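Local structure of beta-galactosidase (Bacillus circulans subsp. alkalophilus, 3TTY) at residues R323-Y332 with P665-E673; M510-L520 with G544-A555. The protein hydrolyses terminal beta-galactosidic bonds, acting as a glycoside hydrolase built round a TIM barrel and assembled as a trimer. One frame throughout, in Å; residues are numbered along the deposited sequence.

Contact 1: residues R323-Y332 with P665-E673; sequences RPGVMRLWSY and PARGVMILE
Arg667 reaches along the loop that leads into helix 326-332, and much of its length shares one neighbour, a methyl of Val326. CB starts beside Gly325, where any side chain would be pressed against it. Val326 CG2 lies 3.6 Å from CG and 3.8 Å from NE of Arg667; the bend at chi2 (74°) lays the guanidinium flat under that methyl, which sits 3.7 Å above its plane, toward the rim. At the tip, NH1 lies 3.8 Å from Arg323 CB and donates to a water that donates to Pro324 O. Arg323 runs alongside, but its own guanidinium is engaged by Asp518 and Asp564 of the second subunit. A second water joins Gly325 O, Arg667 O and Arg328 NH1. Farther on, Val669 CG2 meets Leu329 CD2 at 3.9 Å and its CG1 meets Tyr332 CB at 3.8 Å, while Glu382 forms a salt bridge with Arg328 NH2 and a hydrogen bond with Tyr332 OH. The direct contacts are van der Waals, and water carries the polar links: a helix of the TIM barrel's outer layer rests on the type II turn 665-668 and strand 669-673 of the C-terminal antiparallel sheet.

Contact 2: residues M510-L520 with G544-A555; sequences MGIWAEEIDAL and GILCDVIHAETA
Trp513 holds CG opposite its backbone N (chi1 165°) while His551 turns CG opposite its carbonyl carbon (chi1 -54°), and these two rotations bring the rings of a cross-strand pair side by side. The strands form a two-stranded antiparallel ribbon interrupted by a classic beta bulge, in which Glu515 and Glu516 both face Val549. The evidence is in the bonds: Glu515 N donates to Val549 O (2.9 Å), whereas Val549 N donates almost straight to Glu516 O (2.8 Å). The rings are near parallel (19°) but slid apart, their centroids 4.7 Å from one another, with the closest approach between Trp513 CE3 and His551 CD2 (3.2 Å). Glu515, fully extended, brings OE1 to the edge of the imidazole, 2.8 Å from His551 NE2, with carboxylate and ring nearly coplanar. A leucine in place of His551 would probably leave Glu515 OE1 without its donor and the indole without its flat neighbour. The two bulge carboxylates also serve the trimer: OE2 of Glu515 accepts from the backbone N of Arg371 of the third subunit, and Glu516 forms a salt bridge with that arginine. On the face of Ile512, Ala514 and Ile550, Ile550 packs on the other two and, with Ile512, on Tyr584, whose hydroxyl bonds Asp548 OD2. At the ribbon's end one acceptor gathers three donors: Gly511 O takes the N-H groups of Glu553 (2.9 Å), Thr554 (3.1 Å) and Ala555 (3.2 Å).

Overall arrangement
From the N terminus the chain builds the eight-stranded parallel barrel, and the loop and helix ahead of its last strand, 339-344, supply the first half of contact 1. The chain then passes through the trimerisation domain, where contact 2 closes a short loop, with 23 residues between segments 510-520 and 544-555. Only near the C terminus does 665-673 return to the barrel, closing a loop of 332 residues in which contact 2 is nested. Within one chain the two do not touch (centres 43 Å apart, nearest atoms about 25 Å). Contact 1 ties the barrel to the C-terminal sheet; contact 2 stays within one domain. Across the trimer, Arg323 of contact 1 salt-bridges Asp518 of contact 2 in a neighbouring subunit.

Contact 1: residues R323-Y332 with P665-E673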
loop_
_atom_site.group_PDB
_atom_site.type_symbol
_atom_site.label_atom_id
_atom_site.label_comp_id
_atom_site.label_asym_id
_atom_site.label_seq_id
_atom_site.Cartn_x
_atom_site.Cartn_y
_atom_site.Cartn_z
ATOM N N ARG A 323 -22.594 12.509 -19.344
ATOM C CA ARG A 323 -22.939 13.706 -20.104
ATOM C C ARG A 323 -24.243 13.479 -20.866
ATOM O O ARG A 323 -24.665 12.340 -21.074
ATOM C CB ARG A 323 -21.829 14.100 -21.102
ATOM C CG ARG A 323 -20.395 14.045 -20.608
ATOM C CD ARG A 323 -19.979 15.146 -19.656
ATOM N NE ARG A 323 -19.950 14.641 -18.292
ATOM C CZ ARG A 323 -19.228 15.148 -17.294
ATOM N NH1 ARG A 323 -18.442 16.190 -17.485
ATOM N NH2 ARG A 323 -19.294 14.591 -16.088
ATOM N N PRO A 324 -24.890 14.573 -21.294
ATOM C CA PRO A 324 -26.166 14.485 -22.009
ATOM C C PRO A 324 -26.150 13.437 -23.121
ATOM O O PRO A 324 -25.254 13.461 -23.955
ATOM C CB PRO A 324 -26.315 15.890 -22.609
ATOM C CG PRO A 324 -25.630 16.770 -21.632
ATOM C CD PRO A 324 -24.475 15.971 -21.076
ATOM N N GLY A 325 -27.138 12.544 -23.125
ATOM C CA GLY A 325 -27.250 11.525 -24.151
ATOM C C GLY A 325 -26.431 10.263 -23.881
ATOM O O GLY A 325 -26.638 9.235 -24.529
ATOM N N VAL A 326 -25.506 10.327 -22.924
ATOM C CA VAL A 326 -24.614 9.196 -22.700
ATOM C C VAL A 326 -25.348 8.027 -22.059
ATOM O O VAL A 326 -25.121 6.878 -22.422
ATOM C CB VAL A 326 -23.355 9.591 -21.911
ATOM C CG1 VAL A 326 -22.606 8.356 -21.422
ATOM C CG2 VAL A 326 -22.454 10.441 -22.790
ATOM N N MET A 327 -26.240 8.324 -21.127
ATOM C CA MET A 327 -27.058 7.282 -20.517
ATOM C C MET A 327 -27.790 6.503 -21.610
ATOM O O MET A 327 -27.863 5.267 -21.576
ATOM C CB MET A 327 -28.040 7.896 -19.508
ATOM C CG MET A 327 -28.877 6.893 -18.708
ATOM S SD MET A 327 -30.206 6.130 -19.667
ATOM C CE MET A 327 -31.183 7.585 -20.058
ATOM N N ARG A 328 -28.304 7.229 -22.598
ATOM C CA ARG A 328 -29.012 6.615 -23.725
ATOM C C ARG A 328 -28.066 5.805 -24.621
ATOM O O ARG A 328 -28.380 4.684 -25.013
ATOM C CB ARG A 328 -29.716 7.693 -24.542
ATOM C CG ARG A 328 -30.478 7.199 -25.749
ATOM C CD ARG A 328 -31.254 8.374 -26.308
ATOM N NE ARG A 328 -31.978 8.078 -27.537
ATOM C CZ ARG A 328 -31.464 8.222 -28.755
ATOM N NH1 ARG A 328 -30.213 8.637 -28.904
ATOM N NH2 ARG A 328 -32.196 7.945 -29.825
ATOM N N LEU A 329 -26.914 6.393 -24.941
ATOM C CA LEU A 329 -25.863 5.722 -25.711
ATOM C C LEU A 329 -25.543 4.347 -25.127
ATOM O O LEU A 329 -25.592 3.337 -25.821
ATOM C CB LEU A 329 -24.586 6.563 -25.691
ATOM C CG LEU A 329 -23.719 6.723 -26.941
ATOM C CD1 LEU A 329 -22.276 6.958 -26.530
ATOM C CD2 LEU A 329 -23.816 5.548 -27.899
ATOM N N TRP A 330 -25.222 4.333 -23.836
ATOM C CA TRP A 330 -24.787 3.120 -23.142
ATOM C C TRP A 330 -25.896 2.091 -22.921
ATOM O O TRP A 330 -25.611 0.903 -22.738
ATOM C CB TRP A 330 -24.111 3.480 -21.812
ATOM C CG TRP A 330 -22.813 4.195 -21.987
ATOM C CD1 TRP A 330 -22.246 4.567 -23.164
ATOM C CD2 TRP A 330 -21.915 4.622 -20.952
ATOM N NE1 TRP A 330 -21.046 5.192 -22.936
ATOM C CE2 TRP A 330 -20.817 5.242 -21.586
ATOM C CE3 TRP A 330 -21.934 4.542 -19.552
ATOM C CZ2 TRP A 330 -19.747 5.783 -20.876
ATOM C CZ3 TRP A 330 -20.866 5.083 -18.839
ATOM C CH2 TRP A 330 -19.785 5.694 -19.504
ATOM N N SER A 331 -27.149 2.545 -22.926
ATOM C CA SER A 331 -28.300 1.634 -22.887
ATOM C C SER A 331 -28.457 0.899 -24.214
ATOM O O SER A 331 -28.624 -0.316 -24.232
ATOM C CB SER A 331 -29.611 2.378 -22.565
ATOM O OG SER A 331 -29.541 3.064 -21.329
ATOM N N TYR A 332 -28.421 1.637 -25.326
ATOM C CA TYR A 332 -28.504 0.994 -26.634
ATOM C C TYR A 332 -27.253 0.180 -26.966
ATOM O O TYR A 332 -27.310 -0.759 -27.768
ATOM C CB TYR A 332 -28.808 1.998 -27.745
ATOM C CG TYR A 332 -30.250 2.447 -27.755
ATOM C CD1 TYR A 332 -31.278 1.529 -27.929
ATOM C CD2 TYR A 332 -30.582 3.782 -27.585
ATOM C CE1 TYR A 332 -32.608 1.930 -27.926
ATOM C CE2 TYR A 332 -31.899 4.191 -27.583
ATOM C CZ TYR A 332 -32.904 3.260 -27.753
ATOM O OH TYR A 332 -34.208 3.670 -27.761
ATOM N N PRO A 665 -25.648 12.312 -34.786
ATOM C CA PRO A 665 -25.265 13.373 -33.852
ATOM C C PRO A 665 -24.274 12.874 -32.813
ATOM O O PRO A 665 -24.120 11.662 -32.646
ATOM C CB PRO A 665 -26.593 13.740 -33.166
ATOM C CG PRO A 665 -27.680 13.135 -34.010
ATOM C CD PRO A 665 -27.067 11.933 -34.665
ATOM N N ALA A 666 -23.607 13.802 -32.131
ATOM C CA ALA A 666 -22.829 13.459 -30.951
ATOM C C ALA A 666 -23.665 12.557 -30.053
ATOM O O ALA A 666 -24.847 12.804 -29.857
ATOM C CB ALA A 666 -22.415 14.732 -30.191
ATOM N N ARG A 667 -23.045 11.512 -29.509
ATOM C CA ARG A 667 -23.718 10.576 -28.606
ATOM C C ARG A 667 -24.912 9.878 -29.244
ATOM O O ARG A 667 -25.720 9.262 -28.547
ATOM C CB ARG A 667 -24.182 11.294 -27.339
ATOM C CG ARG A 667 -23.135 11.375 -26.250
ATOM C CD ARG A 667 -22.048 12.385 -26.552
ATOM N NE ARG A 667 -20.858 12.090 -25.756
ATOM C CZ ARG A 667 -20.258 12.941 -24.931
ATOM N NH1 ARG A 667 -20.712 14.177 -24.783
ATOM N NH2 ARG A 667 -19.186 12.544 -24.259
ATOM N N GLY A 668 -25.019 9.970 -30.565
ATOM C CA GLY A 668 -26.219 9.529 -31.254
ATOM C C GLY A 668 -26.317 8.026 -31.412
ATOM O O GLY A 668 -25.320 7.316 -31.319
ATOM N N VAL A 669 -27.531 7.544 -31.649
ATOM C CA VAL A 669 -27.770 6.128 -31.892
ATOM C C VAL A 669 -28.753 5.997 -33.049
ATOM O O VAL A 669 -29.783 6.671 -33.072
ATOM C CB VAL A 669 -28.371 5.418 -30.645
ATOM C CG1 VAL A 669 -28.755 3.980 -30.962
ATOM C CG2 VAL A 669 -27.401 5.468 -29.474
ATOM N N MET A 670 -28.418 5.140 -34.008
ATOM C CA MET A 670 -29.339 4.775 -35.070
ATOM C C MET A 670 -29.435 3.261 -35.067
ATOM O O MET A 670 -28.475 2.567 -34.737
ATOM C CB MET A 670 -28.826 5.262 -36.428
ATOM C CG MET A 670 -28.391 6.734 -36.453
ATOM S SD MET A 670 -27.592 7.240 -37.995
ATOM C CE MET A 670 -28.899 6.875 -39.161
ATOM N N ILE A 671 -30.604 2.752 -35.422
ATOM C CA ILE A 671 -30.791 1.326 -35.580
ATOM C C ILE A 671 -31.333 1.091 -36.982
ATOM O O ILE A 671 -32.539 1.191 -37.225
ATOM C CB ILE A 671 -31.761 0.763 -34.527
ATOM C CG1 ILE A 671 -31.311 1.164 -33.118
ATOM C CG2 ILE A 671 -31.866 -0.736 -34.650
ATOM C CD1 ILE A 671 -32.293 0.771 -32.045
ATOM N N LEU A 672 -30.425 0.795 -37.904
ATOM C CA LEU A 672 -30.778 0.605 -39.301
ATOM C C LEU A 672 -31.407 -0.751 -39.513
ATOM O O LEU A 672 -30.796 -1.768 -39.213
ATOM C CB LEU A 672 -29.534 0.736 -40.168
ATOM C CG LEU A 672 -29.164 2.146 -40.633
ATOM C CD1 LEU A 672 -29.944 3.237 -39.882
ATOM C CD2 LEU A 672 -27.660 2.364 -40.551
ATOM N N GLU A 673 -32.630 -0.760 -40.030
ATOM C CA GLU A 673 -33.339 -1.993 -40.356
ATOM C C GLU A 673 -33.142 -2.344 -41.828
ATOM O O GLU A 673 -33.549 -1.587 -42.709
ATOM C CB GLU A 673 -34.834 -1.840 -40.051
ATOM C CG GLU A 673 -35.680 -3.068 -40.333
ATOM C CD GLU A 673 -37.144 -2.853 -39.985
ATOM O OE1 GLU A 673 -37.727 -1.871 -40.486
ATOM O OE2 GLU A 673 -37.709 -3.657 -39.207
HETATM O O HOH W 1 -23.469 15.028 -25.075
HETATM O O HOH W 2 -28.014 9.299 -27.125
HETATM O O HOH W 3 -29.708 9.820 -31.641
#

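Contact 2: residues M510-L520 with G544-A555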
loop_
_atom_site.group_PDB
_atom_site.type_symbol
_atom_site.label_atom_id
_atom_site.label_comp_id
_atom_site.label_asym_id
_atom_site.label_seq_id
_atom_site.Cartn_x
_atom_site.Cartn_y
_atom_site.Cartn_z
ATOM N N MET A 510 -0.245 -25.515 -34.460
ATOM C CA MET A 510 0.410 -24.218 -34.607
ATOM C C MET A 510 1.663 -24.305 -35.482
ATOM O O MET A 510 2.054 -23.321 -36.092
ATOM C CB MET A 510 0.739 -23.610 -33.243
ATOM C CG MET A 510 -0.481 -23.339 -32.360
ATOM S SD MET A 510 -1.871 -22.541 -33.200
ATOM C CE MET A 510 -1.086 -21.036 -33.780
ATOM N N GLY A 511 2.289 -25.478 -35.528
ATOM C CA GLY A 511 3.431 -25.726 -36.401
ATOM C C GLY A 511 4.697 -25.019 -35.968
ATOM O O GLY A 511 5.594 -24.763 -36.782
ATOM N N ILE A 512 4.773 -24.683 -34.685
ATOM C CA ILE A 512 5.974 -24.048 -34.145
ATOM C C ILE A 512 6.293 -24.637 -32.792
ATOM O O ILE A 512 5.407 -25.145 -32.102
ATOM C CB ILE A 512 5.808 -22.523 -33.962
ATOM C CG1 ILE A 512 4.705 -22.211 -32.934
ATOM C CG2 ILE A 512 5.519 -21.837 -35.282
ATOM C CD1 ILE A 512 5.217 -21.955 -31.531
ATOM N N TRP A 513 7.566 -24.556 -32.422
ATOM C CA TRP A 513 8.021 -24.945 -31.104
ATOM C C TRP A 513 8.510 -23.697 -30.419
ATOM O O TRP A 513 9.432 -23.060 -30.900
ATOM C CB TRP A 513 9.177 -25.945 -31.188
ATOM C CG TRP A 513 9.906 -26.092 -29.893
ATOM C CD1 TRP A 513 9.352 -26.169 -28.651
ATOM C CD2 TRP A 513 11.327 -26.167 -29.703
ATOM N NE1 TRP A 513 10.334 -26.299 -27.700
ATOM C CE2 TRP A 513 11.556 -26.292 -28.318
ATOM C CE3 TRP A 513 12.422 -26.147 -30.568
ATOM C CZ2 TRP A 513 12.833 -26.389 -27.777
ATOM C CZ3 TRP A 513 13.684 -26.242 -30.034
ATOM C CH2 TRP A 513 13.883 -26.361 -28.647
ATOM N N ALA A 514 7.883 -23.347 -29.301
ATOM C CA ALA A 514 8.345 -22.236 -28.479
ATOM C C ALA A 514 9.378 -22.725 -27.444
ATOM O O ALA A 514 9.036 -23.428 -26.478
ATOM C CB ALA A 514 7.169 -21.570 -27.798
ATOM N N GLU A 515 10.636 -22.342 -27.649
ATOM C CA GLU A 515 11.737 -22.778 -26.787
ATOM C C GLU A 515 11.763 -22.128 -25.404
ATOM O O GLU A 515 11.839 -22.824 -24.391
ATOM C CB GLU A 515 13.077 -22.543 -27.477
ATOM C CG GLU A 515 14.276 -22.790 -26.593
ATOM C CD GLU A 515 15.585 -22.611 -27.343
ATOM O OE1 GLU A 515 15.581 -22.772 -28.577
ATOM O OE2 GLU A 515 16.612 -22.297 -26.706
ATOM N N GLU A 516 11.727 -20.798 -25.362
ATOM C CA GLU A 516 11.771 -20.073 -24.089
ATOM C C GLU A 516 11.038 -18.745 -24.217
ATOM O O GLU A 516 10.807 -18.261 -25.323
ATOM C CB GLU A 516 13.215 -19.841 -23.616
ATOM C CG GLU A 516 14.065 -18.994 -24.564
ATOM C CD GLU A 516 15.493 -18.865 -24.088
ATOM O OE1 GLU A 516 16.267 -18.119 -24.719
ATOM O OE2 GLU A 516 15.852 -19.521 -23.085
ATOM N N ILE A 517 10.671 -18.157 -23.087
ATOM C CA ILE A 517 9.941 -16.904 -23.133
ATOM C C ILE A 517 10.676 -15.812 -22.348
ATOM O O ILE A 517 11.191 -16.054 -21.251
ATOM C CB ILE A 517 8.474 -17.075 -22.653
ATOM C CG1 ILE A 517 7.599 -15.929 -23.181
ATOM C CG2 ILE A 517 8.409 -17.212 -21.126
ATOM C CD1 ILE A 517 6.102 -16.124 -22.944
ATOM N N ASP A 518 10.734 -14.618 -22.931
ATOM C CA ASP A 518 11.446 -13.493 -22.342
ATOM C C ASP A 518 10.501 -12.390 -21.835
ATOM O O ASP A 518 9.681 -11.863 -22.588
ATOM C CB ASP A 518 12.412 -12.913 -23.366
ATOM C CG ASP A 518 13.276 -11.819 -22.787
ATOM O OD1 ASP A 518 13.676 -11.950 -21.610
ATOM O OD2 ASP A 518 13.538 -10.829 -23.505
ATOM N N ALA A 519 10.620 -12.047 -20.555
ATOM C CA ALA A 519 9.833 -10.964 -19.974
ATOM C C ALA A 519 10.558 -9.620 -20.118
ATOM O O ALA A 519 11.696 -9.469 -19.679
ATOM C CB ALA A 519 9.535 -11.252 -18.512
ATOM N N LEU A 520 9.904 -8.647 -20.745
ATOM C CA LEU A 520 10.496 -7.316 -20.881
ATOM C C LEU A 520 10.267 -6.465 -19.630
ATOM O O LEU A 520 9.165 -6.444 -19.066
ATOM C CB LEU A 520 9.940 -6.595 -22.118
ATOM C CG LEU A 520 10.130 -7.342 -23.445
ATOM C CD1 LEU A 520 9.757 -6.451 -24.618
ATOM C CD2 LEU A 520 11.559 -7.876 -23.586
ATOM N N GLY A 544 5.593 -5.905 -27.141
ATOM C CA GLY A 544 6.082 -5.798 -25.781
ATOM C C GLY A 544 5.576 -6.820 -24.782
ATOM O O GLY A 544 4.930 -7.807 -25.137
ATOM N N ILE A 545 5.895 -6.561 -23.518
ATOM C CA ILE A 545 5.462 -7.383 -22.399
ATOM C C ILE A 545 6.176 -8.729 -22.368
ATOM O O ILE A 545 7.060 -8.934 -21.539
ATOM C CB ILE A 545 3.943 -7.543 -22.361
ATOM C CG1 ILE A 545 3.276 -6.172 -22.496
ATOM C CG2 ILE A 545 3.520 -8.207 -21.055
ATOM C CD1 ILE A 545 1.772 -6.181 -22.233
ATOM N N LEU A 546 5.812 -9.641 -23.262
ATOM C CA LEU A 546 6.526 -10.916 -23.343
ATOM C C LEU A 546 6.922 -11.243 -24.771
ATOM O O LEU A 546 6.194 -10.940 -25.703
ATOM C CB LEU A 546 5.690 -12.058 -22.749
ATOM C CG LEU A 546 5.557 -12.096 -21.222
ATOM C CD1 LEU A 546 4.187 -12.622 -20.790
ATOM C CD2 LEU A 546 6.674 -12.905 -20.583
ATOM N N CYS A 547 8.075 -11.875 -24.938
ATOM C CA CYS A 547 8.527 -12.305 -26.254
ATOM C C CYS A 547 8.821 -13.793 -26.229
ATOM O O CYS A 547 9.751 -14.237 -25.555
ATOM C CB CYS A 547 9.779 -11.539 -26.686
ATOM S SG CYS A 547 9.530 -9.762 -27.013
ATOM N N ASP A 548 8.020 -14.564 -26.957
ATOM C CA ASP A 548 8.296 -15.985 -27.133
ATOM C C ASP A 548 9.419 -16.175 -28.148
ATOM O O ASP A 548 9.382 -15.589 -29.225
ATOM C CB ASP A 548 7.040 -16.699 -27.632
ATOM C CG ASP A 548 6.594 -17.807 -26.704
ATOM O OD1 ASP A 548 7.375 -18.154 -25.784
ATOM O OD2 ASP A 548 5.477 -18.337 -26.903
ATOM N N VAL A 549 10.418 -16.989 -27.820
ATOM C CA VAL A 549 11.469 -17.314 -28.794
ATOM C C VAL A 549 11.116 -18.656 -29.405
ATOM O O VAL A 549 11.166 -19.670 -28.713
ATOM C CB VAL A 549 12.851 -17.391 -28.129
ATOM C CG1 VAL A 549 13.930 -17.773 -29.145
ATOM C CG2 VAL A 549 13.179 -16.068 -27.471
ATOM N N ILE A 550 10.723 -18.675 -30.678
ATOM C CA ILE A 550 10.126 -19.896 -31.244
ATOM C C ILE A 550 10.844 -20.444 -32.475
ATOM O O ILE A 550 11.684 -19.766 -33.061
ATOM C CB ILE A 550 8.654 -19.668 -31.602
ATOM C CG1 ILE A 550 8.537 -18.774 -32.839
ATOM C CG2 ILE A 550 7.920 -19.029 -30.434
ATOM C CD1 ILE A 550 7.110 -18.550 -33.270
ATOM N N HIS A 551 10.514 -21.676 -32.859
ATOM C CA HIS A 551 11.067 -22.260 -34.079
ATOM C C HIS A 551 9.980 -22.716 -35.035
ATOM O O HIS A 551 9.088 -23.478 -34.659
ATOM C CB HIS A 551 11.971 -23.450 -33.759
ATOM C CG HIS A 551 13.059 -23.140 -32.783
ATOM N ND1 HIS A 551 14.325 -22.760 -33.176
ATOM C CD2 HIS A 551 13.067 -23.143 -31.427
ATOM C CE1 HIS A 551 15.070 -22.556 -32.103
ATOM N NE2 HIS A 551 14.330 -22.780 -31.030
ATOM N N ALA A 552 10.063 -22.267 -36.282
ATOM C CA ALA A 552 9.118 -22.723 -37.298
ATOM C C ALA A 552 9.427 -24.171 -37.664
ATOM O O ALA A 552 10.552 -24.499 -38.029
ATOM C CB ALA A 552 9.179 -21.838 -38.527
ATOM N N GLU A 553 8.428 -25.034 -37.543
ATOM C CA GLU A 553 8.582 -26.435 -37.883
ATOM C C GLU A 553 7.839 -26.711 -39.182
ATOM O O GLU A 553 8.459 -27.039 -40.190
ATOM C CB GLU A 553 8.082 -27.329 -36.735
ATOM C CG GLU A 553 8.902 -27.143 -35.462
ATOM C CD GLU A 553 8.520 -28.083 -34.331
ATOM O OE1 GLU A 553 7.330 -28.129 -33.941
ATOM O OE2 GLU A 553 9.428 -28.769 -33.815
ATOM N N THR A 554 6.520 -26.561 -39.161
ATOM C CA THR A 554 5.717 -26.687 -40.372
ATOM C C THR A 554 5.208 -25.317 -40.828
ATOM O O THR A 554 4.748 -25.143 -41.964
ATOM C CB THR A 554 4.513 -27.632 -40.147
ATOM O OG1 THR A 554 4.969 -28.995 -40.165
ATOM C CG2 THR A 554 3.494 -27.470 -41.255
ATOM N N ALA A 555 5.300 -24.341 -39.933
ATOM C CA ALA A 555 4.733 -23.018 -40.174
ATOM C C ALA A 555 5.630 -22.101 -41.008
ATOM O O ALA A 555 6.854 -22.114 -40.884
ATOM C CB ALA A 555 4.392 -22.350 -38.845
HETATM O O HOH W 4 7.029 -8.236 -18.866
#